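PDB 6GRF: plasmodesmata-located protein 8 from Arabidopsis thaliana, which probably modulates cell-to-cell trafficking through plasmodesmata as a membrane protein whose extracellular part carries two tandem cysteine-rich DUF26 domains. Local coordinates for residues 151-156 with 178-183; 184-189 with 200-205. All blocks are in the same frame, centred on the assembly; numbering follows the deposited sequence.

Contact 1 (151-156 with 178-183)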
loop_
_atom_site.group_PDB
_atom_site.type_symbol
_atom_site.label_atom_id
_atom_site.label_comp_id
_atom_site.label_asym_id
_atom_site.label_seq_id
_atom_site.Cartn_x
_atom_site.Cartn_y
_atom_site.Cartn_z
ATOM N N SER A 151 -5.257 1.853 -16.244
ATOM C CA SER A 151 -6.264 2.841 -16.662
ATOM C C SER A 151 -6.866 3.535 -15.434
ATOM O O SER A 151 -7.483 4.595 -15.546
ATOM C CB SER A 151 -7.349 2.229 -17.573
ATOM O OG SER A 151 -8.264 1.333 -16.904
ATOM N N THR A 152 -6.670 2.931 -14.264
ATOM C CA THR A 152 -7.216 3.415 -13.025
ATOM C C THR A 152 -6.728 4.849 -12.763
ATOM O O THR A 152 -5.555 5.166 -13.004
ATOM C CB THR A 152 -6.837 2.434 -11.920
ATOM O OG1 THR A 152 -7.273 1.172 -12.427
ATOM C CG2 THR A 152 -7.446 2.762 -10.575
ATOM N N GLN A 153 -7.660 5.702 -12.316
ATOM C CA GLN A 153 -7.401 7.116 -11.955
ATOM C C GLN A 153 -7.669 7.348 -10.460
ATOM O O GLN A 153 -6.965 8.119 -9.811
ATOM C CB GLN A 153 -8.262 8.037 -12.819
ATOM C CG GLN A 153 -7.794 8.121 -14.262
ATOM C CD GLN A 153 -8.694 8.963 -15.133
ATOM O OE1 GLN A 153 -9.527 9.732 -14.669
ATOM N NE2 GLN A 153 -8.536 8.818 -16.430
ATOM N N LEU A 154 -8.701 6.688 -9.930
ATOM C CA LEU A 154 -9.113 6.753 -8.521
ATOM C C LEU A 154 -9.394 5.334 -8.034
ATOM O O LEU A 154 -9.953 4.531 -8.765
ATOM C CB LEU A 154 -10.410 7.551 -8.373
ATOM C CG LEU A 154 -10.399 8.982 -8.887
ATOM C CD1 LEU A 154 -11.818 9.466 -9.135
ATOM C CD2 LEU A 154 -9.673 9.890 -7.910
ATOM N N GLY A 155 -9.058 5.070 -6.775
ATOM C CA GLY A 155 -9.486 3.867 -6.086
ATOM C C GLY A 155 -8.818 2.621 -6.642
ATOM O O GLY A 155 -7.594 2.560 -6.731
ATOM N N TYR A 156 -9.644 1.637 -7.037
ATOM C CA TYR A 156 -9.181 0.311 -7.343
ATOM C C TYR A 156 -9.793 -0.112 -8.681
ATOM O O TYR A 156 -10.780 0.473 -9.143
ATOM C CB TYR A 156 -9.546 -0.657 -6.210
ATOM C CG TYR A 156 -10.991 -1.104 -6.208
ATOM C CD1 TYR A 156 -11.992 -0.303 -5.680
ATOM C CD2 TYR A 156 -11.364 -2.314 -6.765
ATOM C CE1 TYR A 156 -13.322 -0.697 -5.684
ATOM C CE2 TYR A 156 -12.687 -2.723 -6.776
ATOM C CZ TYR A 156 -13.670 -1.912 -6.243
ATOM O OH TYR A 156 -14.974 -2.312 -6.262
ATOM N N ASP A 178 -1.330 11.378 -11.198
ATOM C CA ASP A 178 -0.259 10.747 -10.440
ATOM C C ASP A 178 -0.579 9.267 -10.190
ATOM O O ASP A 178 0.310 8.458 -10.164
ATOM C CB ASP A 178 0.030 11.502 -9.141
ATOM C CG ASP A 178 0.810 12.797 -9.329
ATOM O OD1 ASP A 178 1.510 12.942 -10.366
ATOM O OD2 ASP A 178 0.738 13.648 -8.418
ATOM N N CYS A 179 -1.853 8.938 -9.972
ATOM C CA CYS A 179 -2.293 7.556 -9.834
ATOM C C CYS A 179 -1.971 6.770 -11.116
ATOM O O CYS A 179 -1.377 5.698 -11.035
ATOM C CB CYS A 179 -3.777 7.482 -9.492
ATOM S SG CYS A 179 -4.449 5.801 -9.552
ATOM N N THR A 180 -2.299 7.344 -12.283
ATOM C CA THR A 180 -2.021 6.711 -13.595
ATOM C C THR A 180 -0.517 6.412 -13.730
ATOM O O THR A 180 -0.137 5.316 -14.105
ATOM C CB THR A 180 -2.532 7.576 -14.759
ATOM O OG1 THR A 180 -3.938 7.730 -14.587
ATOM C CG2 THR A 180 -2.267 6.994 -16.131
ATOM N N ALA A 181 0.327 7.406 -13.415
ATOM C CA ALA A 181 1.793 7.295 -13.517
ATOM C C ALA A 181 2.325 6.250 -12.526
ATOM O O ALA A 181 3.230 5.489 -12.858
ATOM C CB ALA A 181 2.424 8.653 -13.286
ATOM N N CYS A 182 1.760 6.215 -11.311
ATOM C CA CYS A 182 2.188 5.278 -10.302
ATOM C C CYS A 182 1.897 3.844 -10.775
ATOM O O CYS A 182 2.755 2.970 -10.692
ATOM C CB CYS A 182 1.512 5.578 -8.967
ATOM S SG CYS A 182 2.198 4.662 -7.559
ATOM N N LEU A 183 0.677 3.612 -11.270
ATOM C CA LEU A 183 0.272 2.266 -11.715
ATOM C C LEU A 183 1.046 1.877 -12.977
ATOM O O LEU A 183 1.426 0.727 -13.115
ATOM C CB LEU A 183 -1.242 2.217 -11.942
ATOM C CG LEU A 183 -2.063 2.236 -10.658
ATOM C CD1 LEU A 183 -3.547 2.277 -10.954
ATOM C CD2 LEU A 183 -1.723 1.045 -9.791
#
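Loop 151-156 runs past one side of helical segment 178-183, with the backbones closest at Q153 and C179, whose CA atoms are 5.5 Å apart. This is the second DUF26 (Gnk2-like) domain, in which two helices pack on a five-stranded antiparallel sheet. The loop leads from helix 136-149 to the edge strand 156-161. The helical segment belongs to the second helix. C179 points toward the loop. Its SG lies anti to the backbone N (chi1 171°), which carries the sulfur away from the helix to the disulfide with C170 on strand 164-170. The loop backbone lies against this bridge: Q153 O is 3.3 Å from C179 CB and 3.4 Å from C179 SG. G155 makes a backbone hydrogen bond with C170, so the other half of the bridge is also tied to the loop. One turn on, L183 brings a single methyl to T152, and the two side chains cross obliquely. L183 also rests on A168 and C170. With OG1 beside the backbone N (chi1 -53°), T152 OG1 is hydrogen-bonded to L149 O, at the end of helix 136-149, and T152 CG2 faces L183 CD1 at 3.9 Å. T180 OG1 is hydrogen-bonded to P176 O. The Q153 side chain runs alongside that of T180, with Q153 CG 3.9 Å from T180 OG1. The tightest carbon pair is T152 CB to L183 CD1, at 3.4 Å.

Contact 2 (184-189 with 200-205)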
loop_
_atom_site.group_PDB
_atom_site.type_symbol
_atom_site.label_atom_id
_atom_site.label_comp_id
_atom_site.label_asym_id
_atom_site.label_seq_id
_atom_site.Cartn_x
_atom_site.Cartn_y
_atom_site.Cartn_z
ATOM N N ALA A 184 1.313 2.847 -13.856
ATOM C CA ALA A 184 2.142 2.610 -15.049
ATOM C C ALA A 184 3.503 2.049 -14.622
ATOM O O ALA A 184 3.972 1.084 -15.187
ATOM C CB ALA A 184 2.303 3.871 -15.871
ATOM N N GLU A 185 4.107 2.640 -13.587
ATOM C CA GLU A 185 5.375 2.155 -13.076
ATOM C C GLU A 185 5.215 0.757 -12.453
ATOM O O GLU A 185 6.103 -0.057 -12.581
ATOM C CB GLU A 185 5.958 3.160 -12.074
ATOM C CG GLU A 185 7.306 2.747 -11.496
ATOM C CD GLU A 185 8.470 2.815 -12.468
ATOM O OE1 GLU A 185 8.261 3.290 -13.604
ATOM O OE2 GLU A 185 9.590 2.403 -12.079
ATOM N N SER A 186 4.119 0.506 -11.730
ATOM C CA SER A 186 3.853 -0.813 -11.119
ATOM C C SER A 186 3.883 -1.926 -12.169
ATOM O O SER A 186 4.484 -2.966 -11.971
ATOM C CB SER A 186 2.518 -0.849 -10.452
ATOM O OG SER A 186 2.652 -0.556 -9.085
ATOM N N VAL A 187 3.162 -1.684 -13.256
ATOM C CA VAL A 187 2.944 -2.658 -14.298
ATOM C C VAL A 187 4.273 -2.913 -15.006
ATOM O O VAL A 187 4.628 -4.072 -15.275
ATOM C CB VAL A 187 1.830 -2.177 -15.246
ATOM C CG1 VAL A 187 1.897 -2.813 -16.629
ATOM C CG2 VAL A 187 0.471 -2.395 -14.595
ATOM N N GLY A 188 4.998 -1.828 -15.297
ATOM C CA GLY A 188 6.344 -1.928 -15.832
ATOM C C GLY A 188 7.191 -2.862 -14.986
ATOM O O GLY A 188 7.920 -3.697 -15.500
ATOM N N LYS A 189 7.066 -2.719 -13.664
ATOM C CA LYS A 189 7.857 -3.478 -12.720
ATOM C C LYS A 189 7.422 -4.945 -12.713
ATOM O O LYS A 189 8.261 -5.822 -12.599
ATOM C CB LYS A 189 7.717 -2.905 -11.310
ATOM C CG LYS A 189 8.412 -1.576 -11.083
ATOM C CD LYS A 189 9.906 -1.668 -11.160
ATOM C CE LYS A 189 10.587 -0.488 -10.506
ATOM N NZ LYS A 189 12.047 -0.537 -10.754
ATOM N N ALA A 200 2.152 -12.487 -9.600
ATOM C CA ALA A 200 3.115 -11.582 -8.995
ATOM C C ALA A 200 2.408 -10.368 -8.391
ATOM O O ALA A 200 1.277 -10.086 -8.723
ATOM C CB ALA A 200 4.120 -11.158 -10.026
ATOM N N GLU A 201 3.120 -9.655 -7.510
ATOM C CA GLU A 201 2.627 -8.432 -6.877
ATOM C C GLU A 201 3.780 -7.427 -6.782
ATOM O O GLU A 201 4.901 -7.798 -6.505
ATOM C CB GLU A 201 1.972 -8.735 -5.525
ATOM C CG GLU A 201 2.752 -9.665 -4.600
ATOM C CD GLU A 201 2.060 -9.986 -3.269
ATOM O OE1 GLU A 201 0.833 -9.705 -3.151
ATOM O OE2 GLU A 201 2.736 -10.511 -2.332
ATOM N N VAL A 202 3.480 -6.160 -7.078
ATOM C CA VAL A 202 4.404 -5.060 -6.890
ATOM C C VAL A 202 3.727 -3.952 -6.076
ATOM O O VAL A 202 2.623 -3.484 -6.407
ATOM C CB VAL A 202 4.916 -4.528 -8.237
ATOM C CG1 VAL A 202 5.496 -3.130 -8.110
ATOM C CG2 VAL A 202 5.932 -5.482 -8.834
ATOM N N TYR A 203 4.419 -3.524 -5.014
ATOM C CA TYR A 203 3.954 -2.469 -4.136
ATOM C C TYR A 203 4.941 -1.304 -4.208
ATOM O O TYR A 203 6.110 -1.472 -3.891
ATOM C CB TYR A 203 3.833 -2.972 -2.701
ATOM C CG TYR A 203 2.800 -4.047 -2.508
ATOM C CD1 TYR A 203 1.524 -3.737 -2.080
ATOM C CD2 TYR A 203 3.102 -5.375 -2.745
ATOM C CE1 TYR A 203 0.566 -4.719 -1.904
ATOM C CE2 TYR A 203 2.156 -6.369 -2.579
ATOM C CZ TYR A 203 0.883 -6.036 -2.166
ATOM O OH TYR A 203 -0.050 -7.005 -1.989
ATOM N N LEU A 204 4.455 -0.156 -4.678
ATOM C CA LEU A 204 5.217 1.072 -4.663
ATOM C C LEU A 204 4.739 1.918 -3.483
ATOM O O LEU A 204 3.825 1.532 -2.774
ATOM C CB LEU A 204 5.023 1.802 -5.994
ATOM C CG LEU A 204 5.289 0.961 -7.240
ATOM C CD1 LEU A 204 5.244 1.832 -8.480
ATOM C CD2 LEU A 204 6.623 0.234 -7.137
ATOM N N ALA A 205 5.381 3.070 -3.287
ATOM C CA ALA A 205 5.088 3.949 -2.152
ATOM C C ALA A 205 3.603 4.346 -2.115
ATOM O O ALA A 205 3.026 4.396 -1.033
ATOM C CB ALA A 205 5.986 5.160 -2.202
#
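The helix bond from K189 N to E185 O, 3.0 Å long, joins two residues that both touch strand 200-204. E185 meets L204: CG anti to the backbone N (chi1 -179°) brings E185 CG to L204 CD1, at 3.8 Å. The E185 chain then bends at chi2, and the two side chains cross at about a right angle. Between E185 and K189, S186 turns its hydroxyl to the strand. S186 OG lies 3.6 Å from both CG and CD1 of L204, and V202 CG1 closes in on the same oxygen. This OG is buried and has no hydrogen-bond partner in the model. S186 also touches C207 on the next strand. Helical segment 184-189, part of helix 176-193, packs on the sheet of the second DUF26 domain. Its axis comes within 8.2 Å of that of strand segment 200-204 and runs at 141° to it. V202 and L204, two residues apart, both point at the helix from this face of the sheet. V202 straddles the root of K189: CG1 is 3.9 Å and CG2 4.0 Å from K189 CB. Beyond that point K189 bends at chi2 (-67°) and its chain leads away from the strand. V202 also packs on L190, one residue further along the helix. Y203 points away from the helix, and its ring stacks with that of Y208. The Y203 OH gives a hydrogen bond of 3.1 Å to E201 OE1, meeting it from above the carboxylate plane.

Overall arrangement
The two contacts follow one another along the second DUF26 domain. After helix 136-149 the chain enters loop 151-156, then forms strands 156-161 and 164-170. Contact 1 closes this excursion when helix 176-193 returns to the loop. The same helix continues directly into contact 2, which closes a shorter connection, where strand 199-204 runs back along the helix. The loops are in series and do not cross. Contact 1 ties the start of the helix to the edge-strand side of the sheet, and contact 2 ties its middle to strand 199-204. Their centres are 11 Å apart, and they meet where C182 O lies 3.5 Å from L204 CD1.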